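Local coordinates for protein gluconate kinase (Lactobacillus acidophilus, PDB 3LL3) that probably phosphorylates a sugar substrate such as gluconate or xylulose at the expense of ATP, as a member of the FGGY family of carbohydrate kinases, at residues A29-G34 with I60-Q65; K50-A55 with E159-R164; T211-P216 with D230-L235. One frame throughout, in Å; residues are numbered along the deposited sequence.

Contact 1 of 3, residues A29-G34 with I60-Q65; sequences ASVSKG and IFDLTQ
V31 and L63 meet where helix 49-65 lies over strand 27-34, outermost in this chain of the six-stranded sheet of the N-terminal FGGY domain, a sheet-and-helix layer of the actin-like ATPase fold. The closest touch is between V31 CG2 and L63 CD2, 3.7 Å apart, the two side chains sliding past each other in opposite directions. CD2 of L63 also comes within 4.2 Å of A29 CB and 4.0 Å of S30 CA, so one methyl spans A29 to V31. The other branch of V31 is turned to the acid: with CG1 anti to the backbone N (chi1 172°), this methyl stands 4.1 Å from D62 OD2, the side chains crossing at about a right angle. Strand and helix segments run nearly antiparallel, at 157°, their axes 8.2 Å apart. No hydrogen bond joins them; the charges of K33 and D62 may attract weakly, K33 NZ lying 5.0 Å from D62 OD2. Further out, backbone hydrogen bonds between A29 and L20, V31 and G18, K33 and T16 hold the strand in the sheet, and L63 rests on L20 of strand 15-22 and I7 of strand 4-11. Within the helix, T64 OG1 donates to F61 O at 2.7 Å.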
loop_
_atom_site.group_PDB
_atom_site.type_symbol
_atom_site.label_atom_id
_atom_site.label_comp_id
_atom_site.label_asym_id
_atom_site.label_seq_id
_atom_site.Cartn_x
_atom_site.Cartn_y
_atom_site.Cartn_z
ATOM N N ALA A 29 -38.821 -9.513 -24.214
ATOM C CA ALA A 29 -38.225 -8.259 -24.644
ATOM C C ALA A 29 -37.855 -7.436 -23.430
ATOM O O ALA A 29 -38.362 -7.668 -22.343
ATOM C CB ALA A 29 -39.197 -7.484 -25.514
ATOM N N SER A 30 -36.977 -6.466 -23.632
ATOM C CA SER A 30 -36.653 -5.507 -22.601
ATOM C C SER A 30 -36.242 -4.191 -23.249
ATOM O O SER A 30 -35.678 -4.175 -24.344
ATOM C CB SER A 30 -35.534 -6.050 -21.722
ATOM O OG SER A 30 -34.410 -6.367 -22.509
ATOM N N VAL A 31 -36.547 -3.090 -22.574
ATOM C CA VAL A 31 -36.186 -1.763 -23.043
ATOM C C VAL A 31 -35.730 -0.966 -21.821
ATOM O O VAL A 31 -36.306 -1.113 -20.748
ATOM C CB VAL A 31 -37.405 -1.053 -23.684
ATOM C CG1 VAL A 31 -37.086 0.398 -23.991
ATOM C CG2 VAL A 31 -37.862 -1.785 -24.948
ATOM N N SER A 32 -34.703 -0.134 -21.963
ATOM C CA SER A 32 -34.318 0.746 -20.864
ATOM C C SER A 32 -34.036 2.173 -21.344
ATOM O O SER A 32 -33.702 2.376 -22.511
ATOM C CB SER A 32 -33.128 0.166 -20.094
ATOM O OG SER A 32 -32.013 0.016 -20.937
ATOM N N LYS A 33 -34.202 3.150 -20.446
ATOM C CA LYS A 33 -33.945 4.564 -20.742
ATOM C C LYS A 33 -33.321 5.275 -19.537
ATOM O O LYS A 33 -33.765 5.091 -18.400
ATOM C CB LYS A 33 -35.239 5.297 -21.139
ATOM C CG LYS A 33 -35.904 4.800 -22.433
ATOM C CD LYS A 33 -34.915 4.703 -23.615
ATOM C CE LYS A 33 -35.539 3.984 -24.818
ATOM N NZ LYS A 33 -34.528 3.586 -25.844
ATOM N N GLY A 34 -32.309 6.104 -19.786
ATOM C CA GLY A 34 -31.601 6.779 -18.712
ATOM C C GLY A 34 -32.035 8.208 -18.416
ATOM O O GLY A 34 -32.801 8.820 -19.163
ATOM N N ILE A 60 -42.666 1.459 -20.886
ATOM C CA ILE A 60 -43.856 0.614 -20.903
ATOM C C ILE A 60 -44.538 0.620 -22.273
ATOM O O ILE A 60 -44.927 -0.429 -22.794
ATOM C CB ILE A 60 -44.839 1.019 -19.812
ATOM C CG1 ILE A 60 -44.191 0.814 -18.442
ATOM C CG2 ILE A 60 -46.155 0.233 -19.953
ATOM C CD1 ILE A 60 -45.009 1.358 -17.284
ATOM N N PHE A 61 -44.651 1.796 -22.872
ATOM C CA PHE A 61 -45.257 1.887 -24.190
ATOM C C PHE A 61 -44.489 1.045 -25.221
ATOM O O PHE A 61 -45.092 0.247 -25.948
ATOM C CB PHE A 61 -45.366 3.344 -24.641
ATOM C CG PHE A 61 -46.000 3.517 -25.992
ATOM C CD1 PHE A 61 -47.337 3.222 -26.186
ATOM C CD2 PHE A 61 -45.258 3.966 -27.070
ATOM C CE1 PHE A 61 -47.928 3.377 -27.433
ATOM C CE2 PHE A 61 -45.846 4.126 -28.313
ATOM C CZ PHE A 61 -47.179 3.830 -28.491
ATOM N N ASP A 62 -43.167 1.216 -25.271
ATOM C CA ASP A 62 -42.343 0.497 -26.235
ATOM C C ASP A 62 -42.502 -1.015 -26.107
ATOM O O ASP A 62 -42.562 -1.734 -27.109
ATOM C CB ASP A 62 -40.873 0.876 -26.074
ATOM C CG ASP A 62 -40.583 2.266 -26.564
ATOM O OD1 ASP A 62 -41.539 2.957 -26.975
ATOM O OD2 ASP A 62 -39.402 2.666 -26.545
ATOM N N LEU A 63 -42.568 -1.492 -24.869
ATOM C CA LEU A 63 -42.775 -2.912 -24.611
ATOM C C LEU A 63 -44.117 -3.404 -25.160
ATOM O O LEU A 63 -44.179 -4.440 -25.821
ATOM C CB LEU A 63 -42.665 -3.205 -23.110
ATOM C CG LEU A 63 -41.246 -3.091 -22.540
ATOM C CD1 LEU A 63 -41.228 -3.314 -21.026
ATOM C CD2 LEU A 63 -40.283 -4.063 -23.247
ATOM N N THR A 64 -45.194 -2.667 -24.887
ATOM C CA THR A 64 -46.517 -3.081 -25.343
ATOM C C THR A 64 -46.634 -3.041 -26.866
ATOM O O THR A 64 -47.461 -3.744 -27.446
ATOM C CB THR A 64 -47.631 -2.205 -24.739
ATOM O OG1 THR A 64 -47.495 -0.855 -25.214
ATOM C CG2 THR A 64 -47.558 -2.239 -23.215
ATOM N N GLN A 65 -45.819 -2.201 -27.502
ATOM C CA GLN A 65 -45.803 -2.094 -28.958
ATOM C C GLN A 65 -45.244 -3.367 -29.585
ATOM O O GLN A 65 -45.499 -3.665 -30.749
ATOM C CB GLN A 65 -44.950 -0.902 -29.393
ATOM C CG GLN A 65 -45.581 0.448 -29.129
ATOM C CD GLN A 65 -46.851 0.648 -29.931
ATOM O OE1 GLN A 65 -47.916 0.140 -29.570
ATOM N NE2 GLN A 65 -46.746 1.391 -31.032
#

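Contact 2 of 3, residues K50-A55 with E159-R164; sequences KLIFDA and EYIIFR
The ring of F53 is the main bump of this helix-helix packing in the N-terminal FGGY domain, in which segments 50-55 and 159-164 of helices 49-65 and 157-166 cross at -62°, their axes 10.2 Å apart. It projects from the first helix into a hollow lined by Y160, I161 and R164 on the second. With its CG anti to the backbone N (chi1 179°), the ring reaches across to the far helix, and R164 folds over one of its faces. R164 CB makes a CH-pi contact 3.8 Å from the ring centroid, offset toward the rim at CE2 and CZ. The arginine chain then bends at chi2 and chi3, carrying its guanidinium past the CD1-CE1 rim, so that this rim lies over one guanidinium face, with NH2 3.4 Å from F53 CE1; the two planes are inclined by 45°. Beside this, F53 CB fits against Y160 CE2, and F53 CD2 faces I161 CG2 at 4.2 Å. As a second, smaller bump, I161 CD1 touches I52 CG2, the two side chains crossing at about a right angle, while K50 CG lies against the phenol oxygen of Y160. An alanine in place of F53 is likely to leave a gap between the helices and the arginine chain without the ring it folds over. Y221 stacks edge-to-face with F53 and accepts a hydrogen bond from R164 NH2, tying ring and arginine to helix 219-225. Two waters lie in the ring plane at the F53 edge, both within hydrogen-bonding distance of D54 OD1, and each takes a weak bond from R164. The guanidinium is steadied within its own helix as well: R164 NH1 donates to Y160 OH at 2.7 Å, with the phenol oxygen close to the guanidinium plane.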
loop_
_atom_site.group_PDB
_atom_site.type_symbol
_atom_site.label_atom_id
_atom_site.label_comp_id
_atom_site.label_asym_id
_atom_site.label_seq_id
_atom_site.Cartn_x
_atom_site.Cartn_y
_atom_site.Cartn_z
ATOM N N LYS A 50 -39.816 13.870 -12.627
ATOM C CA LYS A 50 -40.558 14.006 -13.888
ATOM C C LYS A 50 -39.879 13.276 -15.066
ATOM O O LYS A 50 -40.549 12.604 -15.860
ATOM C CB LYS A 50 -40.781 15.483 -14.233
ATOM C CG LYS A 50 -41.766 16.182 -13.323
ATOM C CD LYS A 50 -41.790 17.682 -13.564
ATOM C CE LYS A 50 -43.079 18.289 -13.048
ATOM N NZ LYS A 50 -44.263 17.676 -13.716
ATOM N N LEU A 51 -38.559 13.417 -15.173
ATOM C CA LEU A 51 -37.773 12.688 -16.173
ATOM C C LEU A 51 -37.863 11.182 -15.978
ATOM O O LEU A 51 -38.034 10.428 -16.940
ATOM C CB LEU A 51 -36.304 13.117 -16.135
ATOM C CG LEU A 51 -35.963 14.367 -16.939
ATOM C CD1 LEU A 51 -37.038 15.430 -16.742
ATOM C CD2 LEU A 51 -34.595 14.907 -16.564
ATOM N N ILE A 52 -37.739 10.742 -14.733
ATOM C CA ILE A 52 -37.822 9.322 -14.442
ATOM C C ILE A 52 -39.188 8.794 -14.847
ATOM O O ILE A 52 -39.289 7.747 -15.505
ATOM C CB ILE A 52 -37.557 9.022 -12.956
ATOM C CG1 ILE A 52 -36.099 9.339 -12.616
ATOM C CG2 ILE A 52 -37.894 7.578 -12.644
ATOM C CD1 ILE A 52 -35.702 9.019 -11.182
ATOM N N PHE A 53 -40.240 9.523 -14.477
ATOM C CA PHE A 53 -41.587 9.094 -14.821
ATOM C C PHE A 53 -41.826 9.091 -16.335
ATOM O O PHE A 53 -42.502 8.209 -16.847
ATOM C CB PHE A 53 -42.653 9.936 -14.120
ATOM C CG PHE A 53 -44.050 9.522 -14.466
ATOM C CD1 PHE A 53 -44.826 10.289 -15.315
ATOM C CD2 PHE A 53 -44.575 8.339 -13.974
ATOM C CE1 PHE A 53 -46.110 9.890 -15.651
ATOM C CE2 PHE A 53 -45.851 7.936 -14.305
ATOM C CZ PHE A 53 -46.622 8.713 -15.139
ATOM N N ASP A 54 -41.273 10.077 -17.039
ATOM C CA ASP A 54 -41.314 10.088 -18.502
ATOM C C ASP A 54 -40.621 8.844 -19.087
ATOM O O ASP A 54 -41.141 8.206 -20.003
ATOM C CB ASP A 54 -40.669 11.364 -19.054
ATOM C CG ASP A 54 -41.535 12.613 -18.839
ATOM O OD1 ASP A 54 -42.682 12.492 -18.351
ATOM O OD2 ASP A 54 -41.070 13.723 -19.169
ATOM N N ALA A 55 -39.446 8.499 -18.568
ATOM C CA ALA A 55 -38.765 7.282 -19.023
ATOM C C ALA A 55 -39.662 6.069 -18.784
ATOM O O ALA A 55 -39.791 5.203 -19.641
ATOM C CB ALA A 55 -37.421 7.111 -18.323
ATOM N N GLU A 159 -42.874 5.332 -4.879
ATOM C CA GLU A 159 -44.159 5.911 -4.469
ATOM C C GLU A 159 -44.605 7.005 -5.445
ATOM O O GLU A 159 -45.763 7.068 -5.835
ATOM C CB GLU A 159 -44.068 6.504 -3.059
ATOM C CG GLU A 159 -43.881 5.482 -1.953
ATOM C CD GLU A 159 -42.498 4.883 -1.997
ATOM O OE1 GLU A 159 -41.529 5.682 -2.026
ATOM O OE2 GLU A 159 -42.384 3.627 -2.041
ATOM N N TYR A 160 -43.667 7.859 -5.829
ATOM C CA TYR A 160 -43.945 8.921 -6.773
ATOM C C TYR A 160 -44.542 8.382 -8.062
ATOM O O TYR A 160 -45.608 8.842 -8.498
ATOM C CB TYR A 160 -42.676 9.710 -7.103
ATOM C CG TYR A 160 -42.956 10.792 -8.134
ATOM C CD1 TYR A 160 -43.713 11.902 -7.808
ATOM C CD2 TYR A 160 -42.483 10.684 -9.438
ATOM C CE1 TYR A 160 -43.991 12.882 -8.746
ATOM C CE2 TYR A 160 -42.752 11.664 -10.384
ATOM C CZ TYR A 160 -43.504 12.760 -10.032
ATOM O OH TYR A 160 -43.767 13.736 -10.975
ATOM N N ILE A 161 -43.834 7.418 -8.674
ATOM C CA ILE A 161 -44.279 6.803 -9.916
ATOM C C ILE A 161 -45.671 6.227 -9.757
ATOM O O ILE A 161 -46.572 6.531 -10.541
ATOM C CB ILE A 161 -43.308 5.700 -10.405
ATOM C CG1 ILE A 161 -41.956 6.317 -10.762
ATOM C CG2 ILE A 161 -43.888 4.972 -11.600
ATOM C CD1 ILE A 161 -40.796 5.317 -10.811
ATOM N N ILE A 162 -45.859 5.396 -8.744
ATOM C CA ILE A 162 -47.157 4.776 -8.565
ATOM C C ILE A 162 -48.243 5.830 -8.304
ATOM O O ILE A 162 -49.397 5.653 -8.685
ATOM C CB ILE A 162 -47.103 3.717 -7.470
ATOM C CG1 ILE A 162 -46.229 2.554 -7.970
ATOM C CG2 ILE A 162 -48.510 3.232 -7.104
ATOM C CD1 ILE A 162 -45.924 1.508 -6.944
ATOM N N PHE A 163 -47.857 6.934 -7.679
ATOM C CA PHE A 163 -48.819 7.982 -7.374
ATOM C C PHE A 163 -49.269 8.636 -8.671
ATOM O O PHE A 163 -50.460 8.879 -8.876
ATOM C CB PHE A 163 -48.211 9.021 -6.440
ATOM C CG PHE A 163 -49.102 10.204 -6.190
ATOM C CD1 PHE A 163 -50.348 10.036 -5.607
ATOM C CD2 PHE A 163 -48.691 11.484 -6.533
ATOM C CE1 PHE A 163 -51.179 11.129 -5.366
ATOM C CE2 PHE A 163 -49.520 12.594 -6.289
ATOM C CZ PHE A 163 -50.760 12.410 -5.709
ATOM N N ARG A 164 -48.315 8.901 -9.556
ATOM C CA ARG A 164 -48.652 9.517 -10.822
ATOM C C ARG A 164 -49.618 8.612 -11.576
ATOM O O ARG A 164 -50.564 9.098 -12.190
ATOM C CB ARG A 164 -47.402 9.802 -11.652
ATOM C CG ARG A 164 -46.535 10.941 -11.113
ATOM C CD ARG A 164 -47.145 12.320 -11.392
ATOM N NE ARG A 164 -47.368 12.544 -12.816
ATOM C CZ ARG A 164 -46.443 12.971 -13.672
ATOM N NH1 ARG A 164 -45.216 13.240 -13.257
ATOM N NH2 ARG A 164 -46.746 13.118 -14.959
HETATM O O HOH W 1 -43.150 13.692 -16.013
HETATM O O HOH W 2 -45.753 13.025 -18.100
#

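Contact 3 of 3, residues T211-P216 with D230-L235; sequences TKVIFP and DTKIIL
I214 packs against I233 and L235 where the short, weakly bonded strand 213-214 runs antiparallel to strand 232-238 at the edge of the six-stranded sheet, in the N-terminal FGGY domain. I214 CB lies 4.1 Å from I233 CB, and I214 CG1 touches L235 CD1. Helix 157-166 covers the I214 side, I162 and T166 touching I214. On the opposite face V213 pairs with I234 in a non-hydrogen-bonded position: V213 CG2 reaches I234 CD1, while CG1, anti to the backbone N (chi1 177°), presses on K232 CG at 3.5 Å. Helix 429-441 adds A438 and A441 against I234. Toward the strand start, K232 CG also touches F215 CD1, and the F215 ring brings its edge up to D230 O, 4.1 Å from CE1. Strand 232-238 is bonded on its other side to strand 70-78, through K232 and I234, which leaves 213-214 as the outermost strand of the sheet within this chain. Two backbone hydrogen bonds close the seam. I214 N donates a hydrogen bond to I233 O, which also receives a CA-H...O contact from V213, and L235 N donates to K212 O at 2.9 Å.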
loop_
_atom_site.group_PDB
_atom_site.type_symbol
_atom_site.label_atom_id
_atom_site.label_comp_id
_atom_site.label_asym_id
_atom_site.label_seq_id
_atom_site.Cartn_x
_atom_site.Cartn_y
_atom_site.Cartn_z
ATOM N N THR A 211 -46.961 -7.548 -2.708
ATOM C CA THR A 211 -47.876 -8.153 -3.664
ATOM C C THR A 211 -49.189 -7.373 -3.801
ATOM O O THR A 211 -50.047 -7.732 -4.605
ATOM C CB THR A 211 -48.218 -9.604 -3.267
ATOM O OG1 THR A 211 -48.483 -9.662 -1.860
ATOM C CG2 THR A 211 -47.048 -10.553 -3.596
ATOM N N LYS A 212 -49.353 -6.316 -3.013
ATOM C CA LYS A 212 -50.616 -5.584 -3.038
ATOM C C LYS A 212 -50.907 -4.974 -4.410
ATOM O O LYS A 212 -50.043 -4.358 -5.025
ATOM C CB LYS A 212 -50.668 -4.492 -1.967
ATOM C CG LYS A 212 -51.994 -3.698 -2.051
ATOM C CD LYS A 212 -52.541 -3.327 -0.699
ATOM C CE LYS A 212 -53.933 -2.678 -0.838
ATOM N NZ LYS A 212 -54.605 -2.501 0.482
ATOM N N VAL A 213 -52.132 -5.150 -4.879
ATOM C CA VAL A 213 -52.547 -4.585 -6.155
ATOM C C VAL A 213 -53.015 -3.158 -5.926
ATOM O O VAL A 213 -53.915 -2.923 -5.128
ATOM C CB VAL A 213 -53.705 -5.388 -6.778
ATOM C CG1 VAL A 213 -54.155 -4.732 -8.069
ATOM C CG2 VAL A 213 -53.290 -6.840 -7.037
ATOM N N ILE A 214 -52.381 -2.207 -6.604
ATOM C CA ILE A 214 -52.779 -0.812 -6.539
ATOM C C ILE A 214 -53.615 -0.500 -7.785
ATOM O O ILE A 214 -53.090 -0.496 -8.901
ATOM C CB ILE A 214 -51.572 0.120 -6.520
ATOM C CG1 ILE A 214 -50.477 -0.390 -5.562
ATOM C CG2 ILE A 214 -52.013 1.530 -6.145
ATOM C CD1 ILE A 214 -50.932 -0.611 -4.145
ATOM N N PHE A 215 -54.909 -0.239 -7.577
ATOM C CA PHE A 215 -55.895 -0.173 -8.649
ATOM C C PHE A 215 -56.843 0.993 -8.377
ATOM O O PHE A 215 -57.104 1.317 -7.214
ATOM C CB PHE A 215 -56.692 -1.485 -8.665
ATOM C CG PHE A 215 -57.382 -1.786 -9.978
ATOM C CD1 PHE A 215 -56.677 -2.331 -11.047
ATOM C CD2 PHE A 215 -58.751 -1.557 -10.132
ATOM C CE1 PHE A 215 -57.318 -2.619 -12.255
ATOM C CE2 PHE A 215 -59.399 -1.851 -11.340
ATOM C CZ PHE A 215 -58.685 -2.377 -12.398
ATOM N N PRO A 216 -57.351 1.644 -9.438
ATOM C CA PRO A 216 -57.013 1.411 -10.841
ATOM C C PRO A 216 -55.977 2.397 -11.332
ATOM O O PRO A 216 -55.691 3.372 -10.654
ATOM C CB PRO A 216 -58.333 1.705 -11.571
ATOM C CG PRO A 216 -59.321 2.169 -10.502
ATOM C CD PRO A 216 -58.507 2.546 -9.317
ATOM N N ASP A 230 -57.813 -3.237 -17.452
ATOM C CA ASP A 230 -57.723 -4.247 -16.391
ATOM C C ASP A 230 -56.289 -4.589 -15.972
ATOM O O ASP A 230 -56.078 -5.363 -15.044
ATOM C CB ASP A 230 -58.537 -5.497 -16.716
ATOM C CG ASP A 230 -58.464 -5.866 -18.164
ATOM O OD1 ASP A 230 -57.363 -5.694 -18.736
ATOM O OD2 ASP A 230 -59.501 -6.323 -18.717
ATOM N N THR A 231 -55.319 -3.992 -16.657
ATOM C CA THR A 231 -53.920 -4.034 -16.236
ATOM C C THR A 231 -53.743 -3.582 -14.778
ATOM O O THR A 231 -54.136 -2.478 -14.418
ATOM C CB THR A 231 -53.070 -3.087 -17.087
ATOM O OG1 THR A 231 -53.207 -3.421 -18.466
ATOM C CG2 THR A 231 -51.589 -3.150 -16.675
ATOM N N LYS A 232 -53.112 -4.424 -13.960
ATOM C CA LYS A 232 -52.868 -4.119 -12.555
ATOM C C LYS A 232 -51.472 -3.576 -12.264
ATOM O O LYS A 232 -50.494 -3.958 -12.911
ATOM C CB LYS A 232 -53.106 -5.359 -11.685
ATOM C CG LYS A 232 -54.567 -5.646 -11.436
ATOM C CD LYS A 232 -54.998 -6.887 -12.150
ATOM C CE LYS A 232 -54.934 -8.095 -11.221
ATOM N NZ LYS A 232 -56.304 -8.452 -10.724
ATOM N N ILE A 233 -51.389 -2.679 -11.285
ATOM C CA ILE A 233 -50.117 -2.291 -10.726
ATOM C C ILE A 233 -49.870 -3.166 -9.505
ATOM O O ILE A 233 -50.720 -3.252 -8.616
ATOM C CB ILE A 233 -50.101 -0.823 -10.271
ATOM C CG1 ILE A 233 -50.331 0.101 -11.462
ATOM C CG2 ILE A 233 -48.757 -0.491 -9.614
ATOM C CD1 ILE A 233 -49.181 0.091 -12.441
ATOM N N ILE A 234 -48.716 -3.827 -9.476
ATOM C CA ILE A 234 -48.286 -4.571 -8.299
ATOM C C ILE A 234 -47.326 -3.673 -7.537
ATOM O O ILE A 234 -46.361 -3.135 -8.111
ATOM C CB ILE A 234 -47.596 -5.893 -8.696
ATOM C CG1 ILE A 234 -48.418 -6.614 -9.778
ATOM C CG2 ILE A 234 -47.402 -6.780 -7.469
ATOM C CD1 ILE A 234 -49.897 -6.793 -9.424
ATOM N N LEU A 235 -47.604 -3.478 -6.255
ATOM C CA LEU A 235 -46.844 -2.528 -5.473
ATOM C C LEU A 235 -45.322 -2.724 -5.625
ATOM O O LEU A 235 -44.578 -1.766 -5.814
ATOM C CB LEU A 235 -47.260 -2.595 -4.010
ATOM C CG LEU A 235 -46.598 -1.547 -3.127
ATOM C CD1 LEU A 235 -46.781 -0.119 -3.703
ATOM C CD2 LEU A 235 -47.096 -1.655 -1.676
#

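Overall arrangement
All three contacts lie within the N-terminal FGGY domain, on the same side of the chain's centre. Contacts 1 and 3 involve the two outermost strands of one six-stranded sheet, 27-34 and 213-214, with centres about 19 Å apart and no direct touch. Contact 2 bridges them: its centre is about 15 Å from that of contact 1 and 16 Å from that of contact 3. It shares helix 49-65 with contact 1, where K33 CB meets A55 CB, and I162 of helix 157-166 packs on I214, I233 and L235. Along the chain contacts 1 and 2 interleave, whereas contact 3 follows both. Two helices thus link opposite margins of the sheet, away from the ligand pockets.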